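Local coordinates for protein putative thioesterase yhdA (Lactococcus lactis subsp. lactis, PDB 3GEK) that probably hydrolyses acyl-CoA thioesters, perhaps 1,4-dihydroxy-2-naphthoyl-CoA, as a hot-dog-fold member of the PaaI thioesterase family, at residues A[1-6]-A[37-42]; A[5-10]-A[56-61]; A[51-56]-A[81-86]; A[65-70]-A[105-110]; A[111-116]-A[122-127]. The protein carries 7 engineered substitutions. All coordinates share one frame; numbering follows the deposited sequence. Where two conformers were deposited one is given.

Contact 1 of 5, residues A[1-6]-A[37-42]; sequences MNMIDQ and SDFHAQ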
# COMPACT_ATOMS: atom_id res chain seq x y z
N MSE A 1 0.17 16.92 -27.12
CA MSE A 1 -0.73 16.01 -26.35
C MSE A 1 0.08 15.05 -25.48
O MSE A 1 0.43 13.95 -25.92
CB MSE A 1 -1.66 15.24 -27.28
CG MSE A 1 -3.00 15.92 -27.55
SE MSE A 1 -4.33 15.52 -26.17
CE MSE A 1 -5.72 16.76 -26.76
N ASN A 2 0.39 15.47 -24.26
CA ASN A 2 1.06 14.59 -23.30
C ASN A 2 0.09 13.56 -22.71
O ASN A 2 -1.11 13.63 -22.97
CB ASN A 2 1.79 15.41 -22.21
CG ASN A 2 0.84 16.14 -21.26
OD1 ASN A 2 -0.38 16.02 -21.36
ND2 ASN A 2 1.42 16.89 -20.33
N MSE A 3 0.62 12.64 -21.93
CA MSE A 3 -0.18 11.58 -21.32
C MSE A 3 -1.38 12.12 -20.55
O MSE A 3 -2.50 11.63 -20.71
CB MSE A 3 0.68 10.72 -20.39
CG MSE A 3 0.03 9.41 -19.96
SE MSE A 3 1.12 8.44 -18.66
CE MSE A 3 0.46 9.27 -17.04
N ILE A 4 -1.14 13.13 -19.73
CA ILE A 4 -2.19 13.77 -18.92
C ILE A 4 -3.40 14.18 -19.76
O ILE A 4 -4.54 13.83 -19.43
CB ILE A 4 -1.63 14.98 -18.10
CG1 ILE A 4 -0.54 14.51 -17.13
CG2 ILE A 4 -2.75 15.70 -17.35
CD1 ILE A 4 0.21 15.64 -16.42
N ASP A 5 -3.15 14.90 -20.85
CA ASP A 5 -4.23 15.39 -21.71
C ASP A 5 -4.91 14.25 -22.47
O ASP A 5 -6.13 14.25 -22.65
CB ASP A 5 -3.71 16.45 -22.69
CG ASP A 5 -3.11 17.66 -21.99
OD1 ASP A 5 -3.54 17.99 -20.86
OD2 ASP A 5 -2.21 18.29 -22.58
N GLN A 6 -4.11 13.27 -22.91
CA GLN A 6 -4.65 12.12 -23.65
C GLN A 6 -5.54 11.22 -22.79
O GLN A 6 -6.40 10.51 -23.31
CB GLN A 6 -3.52 11.32 -24.30
CG GLN A 6 -2.89 12.02 -25.49
CD GLN A 6 -1.96 11.12 -26.28
OE1 GLN A 6 -0.76 11.39 -26.37
NE2 GLN A 6 -2.50 10.05 -26.84
N SER A 37 -11.11 5.50 -24.45
CA SER A 37 -10.90 5.04 -25.83
C SER A 37 -9.89 3.90 -25.78
O SER A 37 -9.56 3.41 -24.70
CB SER A 37 -10.36 6.17 -26.70
OG SER A 37 -9.03 6.49 -26.34
N ASP A 38 -9.39 3.49 -26.95
CA ASP A 38 -8.36 2.45 -27.06
C ASP A 38 -7.06 2.85 -26.37
O ASP A 38 -6.28 1.99 -25.97
CB ASP A 38 -8.08 2.11 -28.53
CG ASP A 38 -7.46 3.28 -29.30
OD1 ASP A 38 -6.29 3.13 -29.75
OD2 ASP A 38 -8.12 4.33 -29.44
N PHE A 39 -6.84 4.15 -26.25
CA PHE A 39 -5.70 4.69 -25.52
C PHE A 39 -5.58 4.05 -24.14
O PHE A 39 -4.48 3.76 -23.68
CB PHE A 39 -5.82 6.22 -25.39
CG PHE A 39 -4.73 6.86 -24.57
CD1 PHE A 39 -3.48 7.12 -25.12
CD2 PHE A 39 -4.95 7.20 -23.24
CE1 PHE A 39 -2.47 7.71 -24.37
CE2 PHE A 39 -3.95 7.79 -22.48
CZ PHE A 39 -2.70 8.04 -23.04
N HIS A 40 -6.73 3.81 -23.50
CA HIS A 40 -6.78 3.33 -22.12
C HIS A 40 -6.80 1.79 -22.01
O HIS A 40 -6.84 1.25 -20.91
CB HIS A 40 -8.00 3.91 -21.40
CG HIS A 40 -8.21 5.38 -21.62
ND1 HIS A 40 -7.97 6.32 -20.64
CD2 HIS A 40 -8.64 6.06 -22.70
CE1 HIS A 40 -8.25 7.52 -21.11
NE2 HIS A 40 -8.65 7.39 -22.36
N ALA A 41 -6.77 1.10 -23.15
CA ALA A 41 -6.96 -0.35 -23.17
C ALA A 41 -5.72 -1.15 -22.81
O ALA A 41 -4.59 -0.73 -23.07
CB ALA A 41 -7.50 -0.79 -24.53
N GLN A 42 -5.93 -2.31 -22.18
CA GLN A 42 -4.89 -3.33 -22.04
C GLN A 42 -5.20 -4.52 -22.99
O GLN A 42 -6.30 -4.59 -23.54
CB GLN A 42 -4.69 -3.73 -20.56
CG GLN A 42 -5.93 -4.21 -19.82
CD GLN A 42 -6.27 -5.65 -20.13
OE1 GLN A 42 -5.53 -6.57 -19.77
NE2 GLN A 42 -7.38 -5.86 -20.83

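Contact 2 of 5, residues A[5-10]-A[56-61]; sequences DQLNIT and AEITAG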
# COMPACT_ATOMS: atom_id res chain seq x y z
N ASP A 5 -3.15 14.90 -20.85
CA ASP A 5 -4.23 15.39 -21.71
C ASP A 5 -4.91 14.25 -22.47
O ASP A 5 -6.13 14.25 -22.65
CB ASP A 5 -3.71 16.45 -22.69
CG ASP A 5 -3.11 17.66 -21.99
OD1 ASP A 5 -3.54 17.99 -20.86
OD2 ASP A 5 -2.21 18.29 -22.58
N GLN A 6 -4.11 13.27 -22.91
CA GLN A 6 -4.65 12.12 -23.65
C GLN A 6 -5.54 11.22 -22.79
O GLN A 6 -6.40 10.51 -23.31
CB GLN A 6 -3.52 11.32 -24.30
CG GLN A 6 -2.89 12.02 -25.49
CD GLN A 6 -1.96 11.12 -26.28
OE1 GLN A 6 -0.76 11.39 -26.37
NE2 GLN A 6 -2.50 10.05 -26.84
N LEU A 7 -5.33 11.26 -21.48
CA LEU A 7 -6.18 10.55 -20.53
C LEU A 7 -7.65 11.01 -20.61
O LEU A 7 -8.55 10.26 -20.25
CB LEU A 7 -5.65 10.72 -19.10
CG LEU A 7 -4.91 9.60 -18.34
CD1 LEU A 7 -4.65 8.32 -19.14
CD2 LEU A 7 -3.63 10.13 -17.73
N ASN A 8 -7.87 12.23 -21.10
CA ASN A 8 -9.22 12.79 -21.25
C ASN A 8 -9.97 12.84 -19.91
O ASN A 8 -11.05 12.26 -19.77
CB ASN A 8 -10.01 12.03 -22.32
CG ASN A 8 -11.17 12.83 -22.90
OD1 ASN A 8 -11.40 13.99 -22.54
ND2 ASN A 8 -11.90 12.22 -23.82
N ILE A 9 -9.38 13.51 -18.93
CA ILE A 9 -10.03 13.76 -17.65
C ILE A 9 -11.05 14.89 -17.82
O ILE A 9 -10.70 15.98 -18.26
CB ILE A 9 -9.01 14.14 -16.53
CG1 ILE A 9 -7.84 13.14 -16.46
CG2 ILE A 9 -9.70 14.30 -15.17
CD1 ILE A 9 -8.21 11.68 -16.60
N THR A 10 -12.31 14.61 -17.48
CA THR A 10 -13.40 15.58 -17.65
C THR A 10 -14.10 15.90 -16.33
O THR A 10 -13.93 15.19 -15.34
CB THR A 10 -14.45 15.06 -18.66
OG1 THR A 10 -13.81 14.30 -19.69
CG2 THR A 10 -15.20 16.21 -19.31
N ALA A 56 -5.84 8.61 -10.78
CA ALA A 56 -5.88 8.86 -9.34
C ALA A 56 -4.81 9.83 -8.89
O ALA A 56 -5.10 10.75 -8.14
CB ALA A 56 -5.75 7.57 -8.58
N GLU A 57 -3.57 9.61 -9.34
CA GLU A 57 -2.45 10.47 -8.95
C GLU A 57 -2.63 11.89 -9.50
O GLU A 57 -2.33 12.87 -8.80
CB GLU A 57 -1.10 9.85 -9.38
CG GLU A 57 0.11 10.55 -8.76
CD GLU A 57 1.43 9.78 -8.87
OE1 GLU A 57 1.42 8.54 -8.74
OE2 GLU A 57 2.49 10.44 -9.06
N ILE A 58 -3.14 12.00 -10.73
CA ILE A 58 -3.32 13.29 -11.39
C ILE A 58 -4.46 14.13 -10.79
O ILE A 58 -4.28 15.33 -10.56
CB ILE A 58 -3.49 13.14 -12.93
CG1 ILE A 58 -2.17 12.66 -13.55
CG2 ILE A 58 -3.92 14.46 -13.58
CD1 ILE A 58 -2.30 12.13 -14.97
N THR A 59 -5.60 13.50 -10.53
CA THR A 59 -6.75 14.19 -9.93
C THR A 59 -6.50 14.57 -8.47
O THR A 59 -6.94 15.63 -8.02
CB THR A 59 -8.05 13.37 -10.04
OG1 THR A 59 -7.85 12.06 -9.48
CG2 THR A 59 -8.52 13.26 -11.50
N ALA A 60 -5.80 13.71 -7.74
CA ALA A 60 -5.41 14.00 -6.35
C ALA A 60 -4.51 15.23 -6.31
O ALA A 60 -4.70 16.12 -5.48
CB ALA A 60 -4.72 12.81 -5.72
N GLY A 61 -3.54 15.28 -7.23
CA GLY A 61 -2.64 16.42 -7.37
C GLY A 61 -3.35 17.70 -7.74
O GLY A 61 -3.02 18.77 -7.23

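Contact 3 of 5, residues A[51-56]-A[81-86]; sequences ASLALA and ANHLNP. Engineered in segment 81-86: Pro86 (natural residue Ser).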
# COMPACT_ATOMS: atom_id res chain seq x y z
N ALA A 51 -3.78 3.34 -16.42
CA ALA A 51 -4.61 4.51 -16.70
C ALA A 51 -5.38 4.97 -15.46
O ALA A 51 -5.42 6.17 -15.17
CB ALA A 51 -5.57 4.22 -17.85
N SER A 52 -5.97 4.02 -14.73
CA SER A 52 -6.66 4.31 -13.47
C SER A 52 -5.71 4.85 -12.40
O SER A 52 -6.04 5.80 -11.69
CB SER A 52 -7.37 3.06 -12.94
OG SER A 52 -8.36 2.61 -13.87
N LEU A 53 -4.53 4.23 -12.27
CA LEU A 53 -3.49 4.71 -11.36
C LEU A 53 -3.13 6.15 -11.67
O LEU A 53 -3.08 6.99 -10.77
CB LEU A 53 -2.24 3.85 -11.47
CG LEU A 53 -2.02 2.64 -10.58
CD1 LEU A 53 -3.32 1.97 -10.15
CD2 LEU A 53 -1.11 1.65 -11.34
N ALA A 54 -2.86 6.42 -12.95
CA ALA A 54 -2.51 7.75 -13.41
C ALA A 54 -3.65 8.75 -13.16
O ALA A 54 -3.40 9.88 -12.74
CB ALA A 54 -2.13 7.72 -14.87
N LEU A 55 -4.88 8.32 -13.41
CA LEU A 55 -6.06 9.15 -13.14
C LEU A 55 -6.11 9.57 -11.67
O LEU A 55 -6.40 10.72 -11.35
CB LEU A 55 -7.35 8.41 -13.53
CG LEU A 55 -8.72 8.94 -13.08
CD1 LEU A 55 -9.02 10.29 -13.68
CD2 LEU A 55 -9.84 7.96 -13.44
N ALA A 56 -5.84 8.61 -10.78
CA ALA A 56 -5.88 8.86 -9.34
C ALA A 56 -4.81 9.83 -8.89
O ALA A 56 -5.10 10.75 -8.14
CB ALA A 56 -5.75 7.57 -8.58
N ALA A 81 -3.08 0.91 -4.73
CA ALA A 81 -4.32 0.59 -5.44
C ALA A 81 -4.68 -0.88 -5.34
O ALA A 81 -3.81 -1.75 -5.37
CB ALA A 81 -4.23 1.01 -6.89
N ASN A 82 -5.97 -1.13 -5.22
CA ASN A 82 -6.53 -2.46 -5.32
C ASN A 82 -7.54 -2.44 -6.45
O ASN A 82 -8.49 -1.65 -6.41
CB ASN A 82 -7.19 -2.87 -4.00
CG ASN A 82 -6.18 -3.13 -2.90
OD1 ASN A 82 -5.52 -4.16 -2.88
ND2 ASN A 82 -6.06 -2.18 -1.97
N HIS A 83 -7.32 -3.27 -7.47
CA HIS A 83 -8.23 -3.39 -8.60
C HIS A 83 -9.24 -4.48 -8.28
O HIS A 83 -8.89 -5.66 -8.22
CB HIS A 83 -7.48 -3.73 -9.89
CG HIS A 83 -6.44 -2.72 -10.27
ND1 HIS A 83 -6.73 -1.39 -10.48
CD2 HIS A 83 -5.11 -2.85 -10.50
CE1 HIS A 83 -5.63 -0.74 -10.80
NE2 HIS A 83 -4.63 -1.61 -10.82
N LEU A 84 -10.49 -4.06 -8.05
CA LEU A 84 -11.54 -4.95 -7.56
C LEU A 84 -12.33 -5.66 -8.66
O LEU A 84 -12.56 -6.86 -8.59
CB LEU A 84 -12.52 -4.19 -6.65
CG LEU A 84 -12.08 -3.65 -5.28
CD1 LEU A 84 -10.81 -4.32 -4.74
CD2 LEU A 84 -11.91 -2.16 -5.34
N ASN A 85 -12.75 -4.89 -9.66
CA ASN A 85 -13.62 -5.38 -10.72
C ASN A 85 -13.12 -4.95 -12.09
O ASN A 85 -12.62 -3.83 -12.24
CB ASN A 85 -15.05 -4.88 -10.51
CG ASN A 85 -15.71 -5.47 -9.28
OD1 ASN A 85 -15.96 -4.77 -8.29
ND2 ASN A 85 -16.00 -6.77 -9.33
N PRO A 86 -13.26 -5.83 -13.10
CA PRO A 86 -12.81 -5.46 -14.44
C PRO A 86 -13.76 -4.46 -15.11
O PRO A 86 -14.99 -4.56 -14.97
CB PRO A 86 -12.82 -6.79 -15.19
CG PRO A 86 -13.87 -7.59 -14.51
CD PRO A 86 -13.82 -7.20 -13.06

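Contact 4 of 5, residues A[65-70]-A[105-110]; sequences NAIGSG and RNHVWE. Engineered in segment 65-70: Gly70 (natural residue Ser).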
# COMPACT_ATOMS: atom_id res chain seq x y z
N ASN A 65 -3.68 20.93 -5.15
CA ASN A 65 -3.27 22.26 -5.63
C ASN A 65 -4.38 23.30 -5.54
O ASN A 65 -4.13 24.44 -5.15
CB ASN A 65 -2.72 22.17 -7.06
CG ASN A 65 -1.32 21.58 -7.12
OD1 ASN A 65 -0.64 21.45 -6.10
ND2 ASN A 65 -0.89 21.21 -8.32
N ALA A 66 -5.60 22.90 -5.90
CA ALA A 66 -6.78 23.75 -5.79
C ALA A 66 -7.09 24.17 -4.35
O ALA A 66 -7.44 25.32 -4.10
CB ALA A 66 -7.97 23.07 -6.42
N ILE A 67 -6.95 23.23 -3.41
CA ILE A 67 -7.14 23.50 -1.97
C ILE A 67 -6.10 24.49 -1.44
O ILE A 67 -6.44 25.43 -0.71
CB ILE A 67 -7.09 22.19 -1.14
CG1 ILE A 67 -8.31 21.30 -1.45
CG2 ILE A 67 -7.01 22.48 0.36
CD1 ILE A 67 -8.20 19.89 -0.91
N GLY A 68 -4.84 24.28 -1.81
CA GLY A 68 -3.74 25.15 -1.38
C GLY A 68 -3.75 26.52 -2.02
O GLY A 68 -3.60 27.52 -1.32
N SER A 69 -3.95 26.54 -3.34
CA SER A 69 -3.97 27.77 -4.14
C SER A 69 -2.80 28.71 -3.83
O SER A 69 -2.93 29.63 -3.01
CB SER A 69 -5.32 28.48 -4.02
OG SER A 69 -5.41 29.56 -4.93
N GLY A 70 -1.67 28.47 -4.49
CA GLY A 70 -0.49 29.32 -4.33
C GLY A 70 0.32 29.06 -3.07
O GLY A 70 1.54 29.27 -3.07
N ARG A 105 2.33 18.98 5.75
CA ARG A 105 3.30 18.53 4.74
C ARG A 105 2.75 17.48 3.76
O ARG A 105 3.31 17.26 2.68
CB ARG A 105 4.55 17.98 5.43
CG ARG A 105 4.26 16.91 6.49
CD ARG A 105 5.30 16.93 7.60
NE ARG A 105 4.74 16.44 8.86
CZ ARG A 105 4.19 17.21 9.80
NH1 ARG A 105 4.11 18.52 9.64
NH2 ARG A 105 3.72 16.66 10.91
N ASN A 106 1.67 16.80 4.17
CA ASN A 106 1.05 15.74 3.36
C ASN A 106 -0.47 15.86 3.22
O ASN A 106 -1.15 16.22 4.18
CB ASN A 106 1.37 14.36 3.95
CG ASN A 106 2.83 13.95 3.76
OD1 ASN A 106 3.37 13.19 4.56
ND2 ASN A 106 3.46 14.45 2.70
N HIS A 107 -0.99 15.55 2.03
CA HIS A 107 -2.42 15.28 1.86
C HIS A 107 -2.60 13.79 1.63
O HIS A 107 -1.85 13.20 0.85
CB HIS A 107 -3.01 16.05 0.67
CG HIS A 107 -3.33 17.49 0.97
ND1 HIS A 107 -3.60 18.40 -0.03
CD2 HIS A 107 -3.40 18.17 2.14
CE1 HIS A 107 -3.84 19.58 0.51
NE2 HIS A 107 -3.72 19.47 1.83
N VAL A 108 -3.57 13.19 2.30
CA VAL A 108 -3.90 11.78 2.07
C VAL A 108 -5.32 11.69 1.51
O VAL A 108 -6.29 12.04 2.20
CB VAL A 108 -3.77 10.92 3.35
CG1 VAL A 108 -3.98 9.45 3.03
CG2 VAL A 108 -2.41 11.14 4.01
N TRP A 109 -5.42 11.24 0.26
CA TRP A 109 -6.71 11.12 -0.43
C TRP A 109 -7.17 9.68 -0.51
O TRP A 109 -6.39 8.78 -0.82
CB TRP A 109 -6.62 11.67 -1.86
CG TRP A 109 -6.52 13.15 -1.95
CD1 TRP A 109 -5.38 13.88 -2.08
CD2 TRP A 109 -7.60 14.08 -1.93
NE1 TRP A 109 -5.68 15.22 -2.15
CE2 TRP A 109 -7.04 15.37 -2.06
CE3 TRP A 109 -8.99 13.96 -1.83
CZ2 TRP A 109 -7.82 16.54 -2.07
CZ3 TRP A 109 -9.77 15.11 -1.85
CH2 TRP A 109 -9.18 16.38 -1.97
N GLU A 110 -8.45 9.47 -0.22
CA GLU A 110 -9.10 8.19 -0.46
C GLU A 110 -9.93 8.33 -1.74
O GLU A 110 -10.86 9.14 -1.80
CB GLU A 110 -9.99 7.84 0.72
CG GLU A 110 -10.87 6.61 0.55
CD GLU A 110 -11.97 6.56 1.60
OE1 GLU A 110 -11.67 6.23 2.76
OE2 GLU A 110 -13.14 6.88 1.25

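Contact 5 of 5, residues A[111-116]-A[122-127]; sequences IKITDE and SQITVV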
# COMPACT_ATOMS: atom_id res chain seq x y z
N ILE A 111 -9.57 7.54 -2.75
CA ILE A 111 -10.14 7.69 -4.09
C ILE A 111 -10.82 6.41 -4.57
O ILE A 111 -10.21 5.34 -4.62
CB ILE A 111 -9.06 8.16 -5.10
CG1 ILE A 111 -8.51 9.54 -4.70
CG2 ILE A 111 -9.62 8.21 -6.54
CD1 ILE A 111 -7.13 9.86 -5.24
N LYS A 112 -12.08 6.54 -4.94
CA LYS A 112 -12.82 5.42 -5.49
C LYS A 112 -13.02 5.60 -7.00
O LYS A 112 -13.53 6.62 -7.45
CB LYS A 112 -14.17 5.25 -4.77
CG LYS A 112 -14.02 4.87 -3.30
CD LYS A 112 -15.35 4.47 -2.68
CE LYS A 112 -15.27 4.43 -1.15
NZ LYS A 112 -15.02 5.79 -0.57
N ILE A 113 -12.59 4.60 -7.76
CA ILE A 113 -12.83 4.59 -9.20
C ILE A 113 -13.98 3.64 -9.49
O ILE A 113 -13.95 2.46 -9.14
CB ILE A 113 -11.55 4.24 -9.99
CG1 ILE A 113 -10.51 5.35 -9.77
CG2 ILE A 113 -11.87 4.06 -11.50
CD1 ILE A 113 -9.13 4.97 -10.12
N THR A 114 -14.99 4.19 -10.15
CA THR A 114 -16.28 3.56 -10.26
C THR A 114 -16.72 3.62 -11.73
O THR A 114 -16.36 4.54 -12.46
CB THR A 114 -17.26 4.30 -9.31
OG1 THR A 114 -18.01 3.35 -8.54
CG2 THR A 114 -18.19 5.23 -10.05
N ASP A 115 -17.49 2.62 -12.18
CA ASP A 115 -18.01 2.68 -13.55
C ASP A 115 -19.30 3.50 -13.61
O ASP A 115 -19.75 4.03 -12.60
CB ASP A 115 -18.13 1.28 -14.18
CG ASP A 115 -19.26 0.44 -13.59
OD1 ASP A 115 -20.10 0.95 -12.81
OD2 ASP A 115 -19.32 -0.76 -13.94
N GLU A 116 -19.89 3.59 -14.80
CA GLU A 116 -21.10 4.39 -15.00
C GLU A 116 -22.32 3.89 -14.22
O GLU A 116 -23.32 4.60 -14.07
CB GLU A 116 -21.41 4.57 -16.50
CG GLU A 116 -21.25 3.34 -17.38
CD GLU A 116 -19.81 3.10 -17.82
OE1 GLU A 116 -19.05 2.49 -17.04
OE2 GLU A 116 -19.43 3.50 -18.94
N SER A 122 -11.82 0.25 -8.86
CA SER A 122 -10.55 0.32 -8.14
C SER A 122 -10.65 1.25 -6.94
O SER A 122 -11.25 2.32 -7.01
CB SER A 122 -9.42 0.78 -9.07
OG SER A 122 -9.31 -0.07 -10.20
N GLN A 123 -10.06 0.82 -5.82
CA GLN A 123 -9.93 1.65 -4.63
C GLN A 123 -8.46 2.06 -4.53
O GLN A 123 -7.56 1.22 -4.63
CB GLN A 123 -10.35 0.86 -3.39
CG GLN A 123 -10.03 1.53 -2.06
CD GLN A 123 -11.20 2.31 -1.48
OE1 GLN A 123 -12.29 2.37 -2.07
NE2 GLN A 123 -10.98 2.91 -0.32
N ILE A 124 -8.22 3.36 -4.37
CA ILE A 124 -6.88 3.91 -4.45
C ILE A 124 -6.66 4.96 -3.37
O ILE A 124 -7.53 5.81 -3.13
CB ILE A 124 -6.60 4.53 -5.85
CG1 ILE A 124 -6.83 3.49 -6.95
CG2 ILE A 124 -5.20 5.15 -5.92
CD1 ILE A 124 -6.47 3.93 -8.36
N THR A 125 -5.52 4.87 -2.70
CA THR A 125 -5.09 5.90 -1.75
C THR A 125 -3.85 6.59 -2.29
O THR A 125 -2.90 5.94 -2.72
CB THR A 125 -4.81 5.30 -0.35
OG1 THR A 125 -6.00 4.70 0.16
CG2 THR A 125 -4.37 6.39 0.63
N VAL A 126 -3.88 7.92 -2.28
CA VAL A 126 -2.75 8.73 -2.73
C VAL A 126 -2.26 9.64 -1.62
O VAL A 126 -3.06 10.37 -1.01
CB VAL A 126 -3.12 9.61 -3.97
CG1 VAL A 126 -1.94 10.46 -4.39
CG2 VAL A 126 -3.59 8.74 -5.14
N VAL A 127 -0.96 9.58 -1.34
CA VAL A 127 -0.33 10.54 -0.45
C VAL A 127 0.45 11.55 -1.30
O VAL A 127 1.31 11.16 -2.09
CB VAL A 127 0.63 9.86 0.56
CG1 VAL A 127 1.23 10.88 1.51
CG2 VAL A 127 -0.08 8.75 1.33

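Contact 1 of 5, residues A[1-6]-A[37-42]
Gln6 lies across the ring of Phe39, the two side chains crossing at about a right angle. The close packing is here: Gln6 CB stands over one ring face, 3.9 Å from the centroid and 23° off the normal, a CH-pi contact displaced toward the rim. Further out, Gln6 NE2 comes within 3.4 Å of Phe39 CE1, with the amide and ring planes 39° apart, so the amide is inclined to the ring and does not stack flat. The amide's polar partner is on the dimer mate, where Gln6 NE2 hydrogen-bonds Gln6 OE1 of the second subunit. With CG of Phe39 anti to the backbone N (chi1 176°), the ring is directed at helix 3-6.

Contacts thin out on both flanks. Selenomethionine Met3 approaches Phe39 CZ through CG at 4.3 Å, and His40 NE2 stays 4.0 Å from Gln6 O without bonding it. Phe39 and His40 are buried, whereas the outer side of the helix, at Asp5, faces solvent. Each segment is shaped by a local bond: Asn2 OD1 N-caps the short helix by accepting from Asp5 N at 3.0 Å, and Ser37 OG accepts from Phe39 N at 3.2 Å in an ST turn.

In the fold, the contact joins the N-terminal helix 3-6 to the loop between strand 28-35 and helix 49-68. Met3 and Ile4 rest on Ala54 and Ile58 of helix 49-68, and Phe39 of the second subunit packs against Gln6.

Contact 2 of 5, residues A[5-10]-A[56-61]
Thr59 OG1 hydrogen-bonds Leu55 O one turn back in its own helix, and makes a weak second bond to Ala56 O, while the methyl of the same side chain, CG2, faces Ile9. The helix is the long central one of the hot-dog fold, 49-68, and the contact lays the start of the chain along one flank of it. Thr59 CG2 meets Ile9 CG2 at 4.0 Å. With chi1 at 54° the hydroxyl sits between the backbone N and the carbonyl carbon, and the methyl is the branch presented to the isoleucine.

A turn of chain leads from helix 3-6 to strand 9-10. Asn8 N bonds Asp5 O at 3.1 Å, then Asn8 leaves helical geometry with a positive phi of 58°, and Ile9 begins the strand, whose neighbour in the sheet is strand 28-35. Thr59 also touches Phe30 and Ser32 of that neighbour, whereas Ala56 and Ala60 pack on strand 120-131.

No hydrogen bond spans the two segments, and the join is made by apolar groups. Leu7 and Ile58 both point toward the opposing segment, and their ends touch obliquely, Leu7 CD2 lying 3.7 Å from Ile58 CD1.

Contact 3 of 5, residues A[51-56]-A[81-86]
The helical turn at Leu53 passes over the end of strand 73-83, with the CA atoms of Leu53 and Ala81 7.3 Å apart and no hydrogen bond between the segments. This is helix-on-sheet packing within the hot-dog fold. One methyl carries nearly all of it: Leu53 CD1 comes down on Ala81 CB at 3.5 Å and also touches the imidazole of His83, its distance to CE1 being 3.6 Å. Leu53 is modelled off the staggered forms (chi1 -91°, chi2 30°); that swing carries CD1 toward the strand, although the CB bond itself does not point there. The methyl meets the ring obliquely, and the two side chains cross at about a right angle.

Ala81 faces the helix, while Asn82, next along the strand, turns away and packs on Val127 of the third subunit. Ala81 and Asn82 also pair in an antiparallel ladder with a strand of the second subunit, so the sheet continues across the dimer, as is usual for hot-dog proteins.

Both nitrogens of His83 have partners beyond the helix. ND1 hydrogen-bonds Ser122 OG on strand 120-131, and NE2 makes a weak bond to Glu57 OE1 of the second subunit, a residue that Leu53 also touches. The imidazole is thus held through both nitrogens, with Leu53 CD1 resting 3.9 Å from His83 NE2.

Contact 4 of 5, residues A[65-70]-A[105-110]
Ile67 and Trp109 approach each other from opposite directions and make the closest contact, an apolar one. Ile67 CD1 meets the six-membered part of the indole at its edge, near the ring plane, 3.6 Å from Trp109 CZ2 and 3.8 Å from CH2. The isoleucine reaches this far because CG1 lies beside the backbone N (chi1 -68°) and the chain beyond it is extended. The other branch is looser: Ile67 CG2 comes obliquely to His107 CE1 at 4.3 Å. Ile67, in the last turn of helix 49-68, thereby sends one branch to each of two rings of strand 106-115.

Polar bonds hold both rings. From the helix, Ser64 OG hydrogen-bonds both Trp109 NE1 and His107 ND1; from strand 92-102, Asn102 OD1 bonds His107 NE2. Ring contacts add to this: Trp109 meets Phe30 edge-to-face, and the planes of His107 and Tyr72 stand at about 80°.

Backbone bonds complete the frame. Ser69 N closes the helix on Asn65 O at 2.8 Å before Ser69 turns out with a positive phi of 47°, followed by the engineered Gly70. On the strand, His107 and Trp109 bond to Asn128 and Val126 of the neighbouring strand.

Apolar contact at the rings is thus combined with polar bonds to their nitrogens. These buried atoms are satisfied by a serine and an asparagine, which probably fixes the rotation of both aromatic groups.

Contact 5 of 5, residues A[111-116]-A[122-127]
Ile111 and Ile124 form a hydrogen-bonded antiparallel pair: Ile111 N donates to Ile124 O at 2.7 Å and Ile124 N to Ile111 O at 2.8 Å. The next such pair, Ile113 with Ser122, is uneven. Ile113 N reaches Ser122 O at 2.7 Å almost straight on, whereas the return bond from Ser122 N to Ile113 O is 3.1 Å long, with the donor tilted 23° from the carbonyl plane. Lys112 and Gln123, the non-hydrogen-bonded pair between them, spend their backbone groups outward, on Arg96 and Asn82 in the flanking strands. The two strands, 106-115 and 120-131, make a beta hairpin in the curved antiparallel sheet of the hot-dog fold.

On the face of Lys112 and Gln123 the side chains run alongside each other, with Gln123 OE1 3.3 Å from Lys112 CG. Lys112 NZ makes its salt bridge to Glu110 OE2, and Gln123 NE2 bonds Glu110 OE1 of the third subunit weakly. On the other face, which also carries Ser122 with its OG bonded to His83 ND1, isoleucines and Val126 lie toward helix 49-68: Ile111 CD1 meets Val126 CG2 at 3.7 Å, and Ile113 CD1 is modelled 3.4 Å from Ile124 CD1, tighter than usual.

In the fold
Helix 49-68 links contacts 2, 3 and 4, and the hairpin of contact 5 packs on it through Ile124 CG2, 3.6 Å from Ala56 CB. Contacts 3 and 5 are closest, their centres 6 Å apart, with Asn82 N 2.9 Å from Gln123 O between neighbouring strands. Contacts 1 and 2 share Asp5 and Gln6, with centres 10 Å apart. Contacts 1 and 4 lie about 25 Å apart, centre to centre, on opposite sides of the chain's centre. Contacts 1, 2 and 3 touch the second subunit, whereas contacts 3, 4 and 5 touch the third. In related hot-dog thioesterases the active site lies at the dimer interface, where contact 3 meets the second subunit.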